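Long-range contacts in transferrin binding protein B (Actinobacillus suis, PDB 3PQU), which probably binds host transferrin at the bacterial surface, as a lipoprotein of the outer membrane that serves iron acquisition: residues Asn501-Ala507 / Ile531-Phe537; Ile342-Asn348 / Gln548-Lys552; Pro40-Val44 / Tyr155-Pro160. All coordinates share one frame; numbering follows the deposited sequence.

Contact 1: Asn501-Ala507 / Ile531-Phe537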
loop_
_atom_site.group_PDB
_atom_site.type_symbol
_atom_site.label_atom_id
_atom_site.label_comp_id
_atom_site.label_asym_id
_atom_site.label_seq_id
_atom_site.Cartn_x
_atom_site.Cartn_y
_atom_site.Cartn_z
ATOM N N ASN A 501 -2.616 -2.275 22.144
ATOM C CA ASN A 501 -2.576 -3.615 21.580
ATOM C C ASN A 501 -1.150 -4.059 21.284
ATOM O O ASN A 501 -0.932 -4.949 20.464
ATOM C CB ASN A 501 -3.436 -3.706 20.328
ATOM C CG ASN A 501 -3.111 -2.622 19.321
ATOM O OD1 ASN A 501 -2.119 -1.913 19.461
ATOM N ND2 ASN A 501 -3.950 -2.488 18.300
ATOM N N GLY A 502 -0.186 -3.424 21.948
ATOM C CA GLY A 502 1.217 -3.782 21.806
ATOM C C GLY A 502 1.938 -3.716 23.140
ATOM O O GLY A 502 1.330 -3.391 24.160
ATOM N N PHE A 503 3.228 -4.030 23.144
ATOM C CA PHE A 503 4.031 -3.905 24.358
ATOM C C PHE A 503 5.410 -3.304 24.078
ATOM O O PHE A 503 5.900 -3.328 22.945
ATOM C CB PHE A 503 4.161 -5.256 25.077
ATOM C CG PHE A 503 4.792 -6.334 24.242
ATOM C CD1 PHE A 503 6.166 -6.514 24.243
ATOM C CD2 PHE A 503 4.011 -7.164 23.453
ATOM C CE1 PHE A 503 6.752 -7.503 23.471
ATOM C CE2 PHE A 503 4.588 -8.155 22.681
ATOM C CZ PHE A 503 5.959 -8.326 22.690
ATOM N N ILE A 504 6.029 -2.758 25.121
ATOM C CA ILE A 504 7.332 -2.125 24.986
ATOM C C ILE A 504 8.118 -2.339 26.268
ATOM O O ILE A 504 7.550 -2.296 27.355
ATOM C CB ILE A 504 7.203 -0.610 24.710
ATOM C CG1 ILE A 504 6.246 -0.351 23.542
ATOM C CG2 ILE A 504 8.570 0.006 24.427
ATOM C CD1 ILE A 504 6.008 1.116 23.262
ATOM N N GLY A 505 9.419 -2.574 26.139
ATOM C CA GLY A 505 10.252 -2.847 27.296
ATOM C C GLY A 505 11.713 -3.081 26.962
ATOM O O GLY A 505 12.281 -2.425 26.087
ATOM N N SER A 506 12.321 -4.029 27.664
ATOM C CA SER A 506 13.758 -4.252 27.559
ATOM C C SER A 506 14.123 -5.727 27.455
ATOM O O SER A 506 13.552 -6.577 28.139
ATOM C CB SER A 506 14.484 -3.630 28.760
ATOM O OG SER A 506 14.305 -2.224 28.804
ATOM N N ALA A 507 15.086 -6.020 26.591
ATOM C CA ALA A 507 15.653 -7.353 26.505
ATOM C C ALA A 507 17.041 -7.339 27.135
ATOM O O ALA A 507 17.738 -6.322 27.111
ATOM C CB ALA A 507 15.723 -7.803 25.058
ATOM N N ILE A 531 18.129 -3.334 26.296
ATOM C CA ILE A 531 17.879 -3.357 24.861
ATOM C C ILE A 531 16.414 -3.024 24.604
ATOM O O ILE A 531 15.520 -3.583 25.240
ATOM C CB ILE A 531 18.190 -4.729 24.238
ATOM C CG1 ILE A 531 19.628 -5.152 24.544
ATOM C CG2 ILE A 531 17.945 -4.693 22.732
ATOM C CD1 ILE A 531 20.670 -4.386 23.769
ATOM N N LYS A 532 16.167 -2.112 23.675
ATOM C CA LYS A 532 14.803 -1.682 23.403
ATOM C C LYS A 532 14.054 -2.711 22.561
ATOM O O LYS A 532 14.460 -3.033 21.444
ATOM C CB LYS A 532 14.809 -0.312 22.725
ATOM C CG LYS A 532 13.434 0.275 22.445
ATOM C CD LYS A 532 13.516 1.794 22.360
ATOM C CE LYS A 532 12.347 2.390 21.590
ATOM N NZ LYS A 532 12.489 2.210 20.113
ATOM N N VAL A 533 12.962 -3.236 23.108
ATOM C CA VAL A 533 12.152 -4.210 22.383
ATOM C C VAL A 533 10.718 -3.732 22.147
ATOM O O VAL A 533 10.015 -3.344 23.083
ATOM C CB VAL A 533 12.156 -5.599 23.072
ATOM C CG1 VAL A 533 12.322 -5.456 24.569
ATOM C CG2 VAL A 533 10.892 -6.374 22.730
ATOM N N ASN A 534 10.314 -3.749 20.878
ATOM C CA ASN A 534 8.953 -3.421 20.468
ATOM C C ASN A 534 8.195 -4.683 20.078
ATOM O O ASN A 534 8.715 -5.532 19.349
ATOM C CB ASN A 534 8.963 -2.453 19.280
ATOM C CG ASN A 534 9.314 -1.033 19.684
ATOM O OD1 ASN A 534 8.443 -0.259 20.087
ATOM N ND2 ASN A 534 10.592 -0.679 19.571
ATOM N N GLY A 535 6.964 -4.805 20.559
ATOM C CA GLY A 535 6.160 -5.972 20.261
ATOM C C GLY A 535 4.698 -5.658 20.035
ATOM O O GLY A 535 4.235 -4.547 20.314
ATOM N N GLY A 536 3.964 -6.640 19.528
ATOM C CA GLY A 536 2.537 -6.480 19.327
ATOM C C GLY A 536 1.726 -7.697 19.737
ATOM O O GLY A 536 2.260 -8.803 19.896
ATOM N N PHE A 537 0.429 -7.483 19.939
ATOM C CA PHE A 537 -0.526 -8.573 20.056
ATOM C C PHE A 537 -1.323 -8.723 18.764
ATOM O O PHE A 537 -1.839 -7.732 18.223
ATOM C CB PHE A 537 -1.451 -8.328 21.242
ATOM C CG PHE A 537 -0.752 -8.410 22.562
ATOM C CD1 PHE A 537 -0.572 -9.636 23.188
ATOM C CD2 PHE A 537 -0.243 -7.271 23.164
ATOM C CE1 PHE A 537 0.089 -9.720 24.407
ATOM C CE2 PHE A 537 0.417 -7.352 24.387
ATOM C CZ PHE A 537 0.584 -8.579 25.001
#
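A507 and I531 bond to each other through both backbone groups, A507 N to I531 O at 2.8 Å and I531 N to A507 O. The same reciprocal pairing recurs at G505/V533 and F503/G535, and F537 N adds a seventh bond, nearly straight, to N501 O at 2.9 Å. Between these hydrogen-bonded pairs S506 CA lies 3.0 Å from I531 O, a CA-H...O contact. The side chain of N501 bonds beyond the two strands, its OD1 taking a bond from R425 and its ND2 giving bonds to the carbonyls of T426 and R335. Alternating pairs and strand axes at 160° define an antiparallel ladder, here two neighbouring staves of the C-lobe beta-barrel. F503, A507, I531 and V533 share one face of it; I504, S506, K532 and N534 share the other. On the first face the F503 ring folds back over its partner strand: with chi1 at 59° its CG sits between the backbone N and the carbonyl carbon, which brings the ring above G535. G535, with no side chain on this face, makes a CH-pi contact through CA, 3.6 Å from the F503 ring centroid. The F503 edge, led by CD2, meets the F537 ring in an offset edge-to-face pair with planes at 69°; F503 CD2 and F537 CE2 are 3.7 Å apart. Farther along, V533 CG1 presses against the backbone, 3.4 Å from S506 N. L545 and F549 of the strand beyond, with V494 and A496 of the strand before, continue this apolar layer around F503, V533 and A507.

Contact 2: Ile342-Asn348 / Gln548-Lys552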
loop_
_atom_site.group_PDB
_atom_site.type_symbol
_atom_site.label_atom_id
_atom_site.label_comp_id
_atom_site.label_asym_id
_atom_site.label_seq_id
_atom_site.Cartn_x
_atom_site.Cartn_y
_atom_site.Cartn_z
ATOM N N ILE A 342 14.745 -5.816 9.944
ATOM C CA ILE A 342 15.952 -5.524 10.703
ATOM C C ILE A 342 17.194 -5.963 9.947
ATOM O O ILE A 342 17.336 -7.138 9.597
ATOM C CB ILE A 342 15.944 -6.225 12.060
ATOM C CG1 ILE A 342 14.902 -5.584 12.974
ATOM C CG2 ILE A 342 17.329 -6.161 12.702
ATOM C CD1 ILE A 342 14.872 -6.177 14.360
ATOM N N ASP A 343 18.107 -5.024 9.719
ATOM C CA ASP A 343 19.321 -5.340 8.977
ATOM C C ASP A 343 20.343 -6.055 9.850
ATOM O O ASP A 343 20.640 -5.617 10.961
ATOM C CB ASP A 343 19.952 -4.094 8.358
ATOM C CG ASP A 343 21.141 -4.435 7.470
ATOM O OD1 ASP A 343 20.991 -4.401 6.229
ATOM O OD2 ASP A 343 22.218 -4.767 8.013
ATOM N N LEU A 344 20.895 -7.147 9.336
ATOM C CA LEU A 344 21.792 -7.976 10.133
ATOM C C LEU A 344 23.262 -7.542 10.080
ATOM O O LEU A 344 24.153 -8.283 10.512
ATOM C CB LEU A 344 21.646 -9.452 9.753
ATOM C CG LEU A 344 20.331 -10.105 10.178
ATOM C CD1 LEU A 344 20.349 -11.598 9.887
ATOM C CD2 LEU A 344 20.072 -9.839 11.653
ATOM N N THR A 345 23.510 -6.343 9.561
ATOM C CA THR A 345 24.868 -5.808 9.505
ATOM C C THR A 345 24.943 -4.469 10.223
ATOM O O THR A 345 25.970 -4.114 10.800
ATOM C CB THR A 345 25.353 -5.623 8.059
ATOM O OG1 THR A 345 24.647 -6.522 7.196
ATOM C CG2 THR A 345 26.851 -5.888 7.961
ATOM N N GLN A 346 23.846 -3.723 10.181
ATOM C CA GLN A 346 23.765 -2.455 10.886
ATOM C C GLN A 346 22.932 -2.630 12.147
ATOM O O GLN A 346 22.909 -1.757 13.018
ATOM C CB GLN A 346 23.157 -1.372 9.987
ATOM C CG GLN A 346 24.168 -0.652 9.099
ATOM C CD GLN A 346 24.788 -1.558 8.050
ATOM O OE1 GLN A 346 24.135 -2.461 7.525
ATOM N NE2 GLN A 346 26.056 -1.314 7.731
ATOM N N PHE A 347 22.255 -3.775 12.235
ATOM C CA PHE A 347 21.327 -4.057 13.329
ATOM C C PHE A 347 20.362 -2.888 13.560
ATOM O O PHE A 347 20.019 -2.565 14.696
ATOM C CB PHE A 347 22.096 -4.433 14.603
ATOM C CG PHE A 347 23.021 -5.599 14.415
ATOM C CD1 PHE A 347 22.578 -6.895 14.626
ATOM C CD2 PHE A 347 24.328 -5.403 13.997
ATOM C CE1 PHE A 347 23.426 -7.973 14.438
ATOM C CE2 PHE A 347 25.181 -6.478 13.808
ATOM C CZ PHE A 347 24.730 -7.764 14.029
ATOM N N ASN A 348 19.935 -2.263 12.461
ATOM C CA ASN A 348 18.905 -1.229 12.489
ATOM C C ASN A 348 17.637 -1.685 11.755
ATOM O O ASN A 348 17.670 -2.637 10.971
ATOM C CB ASN A 348 19.432 0.079 11.892
ATOM C CG ASN A 348 19.872 -0.074 10.445
ATOM O OD1 ASN A 348 19.588 -1.081 9.800
ATOM N ND2 ASN A 348 20.572 0.930 9.932
ATOM N N GLN A 548 10.418 -7.541 18.263
ATOM C CA GLN A 548 11.777 -7.503 17.758
ATOM C C GLN A 548 12.648 -6.649 18.659
ATOM O O GLN A 548 12.157 -5.819 19.430
ATOM C CB GLN A 548 11.805 -6.894 16.357
ATOM C CG GLN A 548 12.169 -5.415 16.378
ATOM C CD GLN A 548 11.129 -4.549 15.716
ATOM O OE1 GLN A 548 10.259 -5.044 14.995
ATOM N NE2 GLN A 548 11.212 -3.244 15.952
ATOM N N PHE A 549 13.952 -6.853 18.548
ATOM C CA PHE A 549 14.907 -5.932 19.134
ATOM C C PHE A 549 16.212 -5.982 18.359
ATOM O O PHE A 549 16.478 -6.932 17.617
ATOM C CB PHE A 549 15.109 -6.202 20.626
ATOM C CG PHE A 549 15.558 -7.599 20.944
ATOM C CD1 PHE A 549 16.907 -7.914 20.988
ATOM C CD2 PHE A 549 14.635 -8.590 21.233
ATOM C CE1 PHE A 549 17.329 -9.202 21.302
ATOM C CE2 PHE A 549 15.050 -9.881 21.543
ATOM C CZ PHE A 549 16.400 -10.186 21.579
ATOM N N HIS A 550 17.006 -4.934 18.507
ATOM C CA HIS A 550 18.263 -4.844 17.792
ATOM C C HIS A 550 19.168 -3.848 18.490
ATOM O O HIS A 550 18.700 -2.876 19.084
ATOM C CB HIS A 550 18.028 -4.430 16.339
ATOM C CG HIS A 550 17.256 -3.155 16.190
ATOM N ND1 HIS A 550 17.671 -1.869 16.094
ATOM C CD2 HIS A 550 15.883 -3.123 16.115
ATOM C CE1 HIS A 550 16.545 -1.091 15.972
ATOM N NE2 HIS A 550 15.480 -1.869 15.983
ATOM N N HIS A 551 20.467 -4.102 18.434
ATOM C CA HIS A 551 21.423 -3.177 19.013
ATOM C C HIS A 551 22.761 -3.245 18.301
ATOM O O HIS A 551 23.224 -4.318 17.912
ATOM C CB HIS A 551 21.596 -3.440 20.504
ATOM C CG HIS A 551 22.310 -2.342 21.223
ATOM N ND1 HIS A 551 21.726 -1.120 21.484
ATOM C CD2 HIS A 551 23.561 -2.276 21.738
ATOM C CE1 HIS A 551 22.585 -0.352 22.126
ATOM N NE2 HIS A 551 23.707 -1.030 22.293
ATOM N N LYS A 552 23.368 -2.079 18.126
ATOM C CA LYS A 552 24.657 -1.963 17.468
ATOM C C LYS A 552 25.643 -1.352 18.450
ATOM O O LYS A 552 25.449 -0.234 18.925
ATOM C CB LYS A 552 24.536 -1.088 16.222
ATOM C CG LYS A 552 25.855 -0.776 15.538
ATOM C CD LYS A 552 26.193 -1.801 14.471
ATOM C CE LYS A 552 27.408 -1.366 13.671
ATOM N NZ LYS A 552 27.641 -2.238 12.486
#
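H550, on a barrel strand of the C-lobe, and K552, just past its end, reach to the turn that follows strand 333-343 of the handle domain, and each meets a backbone carbonyl there. K552 NZ bonds to T345 O at 3.0 Å, lying in the plane of that carbonyl. H550 ND1 approaches F347 O at 2.8 Å, but the N-H...O angle of 116° makes this bond weak. Packing fills in alongside: the I342 CD1 methyl lies 3.5 Å from Q548 CG and also meets H550 CD2, while F347 CB lies against the carbonyl oxygen of H551. The aliphatic part of K552 passes the edge of the F347 ring, CD being 4.1 Å from F347 CD2; the lysine starts with CG anti to the backbone N (chi1 174°) and bends at chi2, which carries it across the turn.

A second shell centred on D343 probably holds the turn that presents the two carbonyls. Its OD2 takes bonds from T345 N, T345 OG1 and Q346 N, forming an Asx turn and the longer Asx motif, and D343 N bonds to N348 O. Three donors thus converge on one carboxylate oxygen, the shortest being T345 N at 2.6 Å from D343 OD2.

Contact 3: Pro40-Val44 / Tyr155-Pro160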
loop_
_atom_site.group_PDB
_atom_site.type_symbol
_atom_site.label_atom_id
_atom_site.label_comp_id
_atom_site.label_asym_id
_atom_site.label_seq_id
_atom_site.Cartn_x
_atom_site.Cartn_y
_atom_site.Cartn_z
ATOM N N PRO A 40 -4.700 -4.953 -3.642
ATOM C CA PRO A 40 -4.102 -3.685 -3.223
ATOM C C PRO A 40 -2.730 -3.454 -3.852
ATOM O O PRO A 40 -1.963 -4.401 -4.018
ATOM C CB PRO A 40 -3.968 -3.860 -1.712
ATOM C CG PRO A 40 -3.845 -5.358 -1.538
ATOM C CD PRO A 40 -4.778 -5.925 -2.533
ATOM N N THR A 41 -2.433 -2.208 -4.212
ATOM C CA THR A 41 -1.101 -1.864 -4.718
ATOM C C THR A 41 -0.729 -0.466 -4.246
ATOM O O THR A 41 -1.595 0.296 -3.809
ATOM C CB THR A 41 -1.036 -1.882 -6.267
ATOM O OG1 THR A 41 -2.049 -1.019 -6.782
ATOM C CG2 THR A 41 -1.251 -3.301 -6.810
ATOM N N LEU A 42 0.549 -0.107 -4.357
ATOM C CA LEU A 42 0.953 1.243 -3.981
ATOM C C LEU A 42 0.310 2.280 -4.882
ATOM O O LEU A 42 -0.083 3.358 -4.424
ATOM C CB LEU A 42 2.466 1.392 -4.032
ATOM C CG LEU A 42 3.187 0.634 -2.923
ATOM C CD1 LEU A 42 4.693 0.668 -3.179
ATOM C CD2 LEU A 42 2.841 1.219 -1.564
ATOM N N GLY A 43 0.228 1.959 -6.172
ATOM C CA GLY A 43 -0.505 2.798 -7.108
ATOM C C GLY A 43 -1.080 2.059 -8.302
ATOM O O GLY A 43 -0.845 0.854 -8.472
ATOM N N VAL A 44 -1.801 2.792 -9.148
ATOM C CA VAL A 44 -2.391 2.251 -10.389
ATOM C C VAL A 44 -2.340 3.331 -11.501
ATOM O O VAL A 44 -2.520 4.511 -11.210
ATOM C CB VAL A 44 -3.874 1.862 -10.163
ATOM C CG1 VAL A 44 -4.470 1.299 -11.443
ATOM C CG2 VAL A 44 -4.045 0.867 -8.959
ATOM N N TYR A 155 -2.856 7.084 -9.843
ATOM C CA TYR A 155 -2.566 7.522 -8.488
ATOM C C TYR A 155 -1.385 6.717 -7.973
ATOM O O TYR A 155 -1.149 5.586 -8.400
ATOM C CB TYR A 155 -3.803 7.390 -7.541
ATOM C CG TYR A 155 -4.059 5.985 -6.997
ATOM C CD1 TYR A 155 -3.431 5.541 -5.834
ATOM C CD2 TYR A 155 -4.940 5.113 -7.639
ATOM C CE1 TYR A 155 -3.670 4.251 -5.330
ATOM C CE2 TYR A 155 -5.176 3.827 -7.150
ATOM C CZ TYR A 155 -4.534 3.402 -5.990
ATOM O OH TYR A 155 -4.771 2.132 -5.482
ATOM N N LEU A 156 -0.641 7.297 -7.044
ATOM C CA LEU A 156 0.468 6.584 -6.429
ATOM C C LEU A 156 0.658 7.078 -5.006
ATOM O O LEU A 156 0.727 8.279 -4.768
ATOM C CB LEU A 156 1.754 6.832 -7.222
ATOM C CG LEU A 156 3.022 6.204 -6.668
ATOM C CD1 LEU A 156 2.883 4.680 -6.650
ATOM C CD2 LEU A 156 4.216 6.627 -7.504
ATOM N N GLY A 157 0.749 6.155 -4.061
ATOM C CA GLY A 157 0.915 6.532 -2.677
ATOM C C GLY A 157 2.151 5.906 -2.083
ATOM O O GLY A 157 2.707 4.949 -2.629
ATOM N N THR A 158 2.589 6.458 -0.956
ATOM C CA THR A 158 3.733 5.918 -0.252
ATOM C C THR A 158 3.380 5.759 1.218
ATOM O O THR A 158 2.479 6.427 1.724
ATOM C CB THR A 158 4.982 6.820 -0.432
ATOM O OG1 THR A 158 6.127 6.197 0.175
ATOM C CG2 THR A 158 4.752 8.170 0.213
ATOM N N SER A 159 4.088 4.859 1.892
ATOM C CA SER A 159 3.830 4.564 3.296
ATOM C C SER A 159 2.384 4.170 3.611
ATOM O O SER A 159 1.678 4.906 4.297
ATOM C CB SER A 159 4.227 5.759 4.161
ATOM O OG SER A 159 3.911 5.495 5.515
ATOM N N PRO A 160 1.940 3.004 3.118
ATOM C CA PRO A 160 0.578 2.533 3.421
ATOM C C PRO A 160 0.389 2.490 4.932
ATOM O O PRO A 160 1.221 1.914 5.635
ATOM C CB PRO A 160 0.564 1.106 2.863
ATOM C CG PRO A 160 1.660 1.086 1.837
ATOM C CD PRO A 160 2.718 2.017 2.351
#
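The Y155 ring lies beneath the G43-V44 backbone, presenting one face to it: V44 N stands 4.0 Å above the ring plane, over its centre, and G43 CA makes a longer CH-pi contact, 4.3 Å from the Y155 centroid and 25° off the normal. A chi1 of 80° sets CG between the backbone N and the carbonyl carbon of Y155, and this turns the ring across the partner strand. V44 comes to the ring obliquely with its CG2 branch, which is 3.6 Å from Y155 CE2 and also near the hydroxyl. That hydroxyl has a weak bond to R274 NH2, and A308 and K310 of strand 306-312 touch the side chain as well. The backbone evidence identifies the pairing as antiparallel: V44 and Y155 form a hydrogen-bonded pair, with V44 N to Y155 O at 3.0 Å and Y155 N to V44 O at 2.9 Å, while G43 and L156 form the next, non-hydrogen-bonded pair. The two strands are neighbours within a five-stranded antiparallel sheet of the N-lobe handle domain. G157 N, bonding to L42 O, continues the ladder to the point where the two segments part. G43 lets the strands approach to 4.0 Å between its CA and that of L156, and L156 CD1 packs over the glycine backbone. The side chain of L42, just ahead of the strand, crosses the P160 ring at a slant, its CD2 touching P160 CG at 3.6 Å. Just before it, T41 OG1 donates to G43 O from above the carbonyl plane, a link that ties the incoming loop to the strand it starts.

From the N terminus, contact 3 closes first: 40-44 meets 155-160 after 110 intervening residues, joining two strands of the N-lobe handle sheet. The chain then builds the N-lobe barrel before 342-348, at the end of a C-lobe handle strand, opens contact 2, which closes only at 548-552 after 199 residues. Contact 1 opens and closes within that span, pairing two C-lobe barrel strands over a 23-residue connection. Contacts 1 and 2 touch directly, since strands 531-538 and 544-551 are sheet neighbours and N534 O lies 2.8 Å from Q548 N, a probable hydrogen bond. Contact 3 stands apart, its nearest atoms about 14 Å from contact 1 and about 15 Å from contact 2.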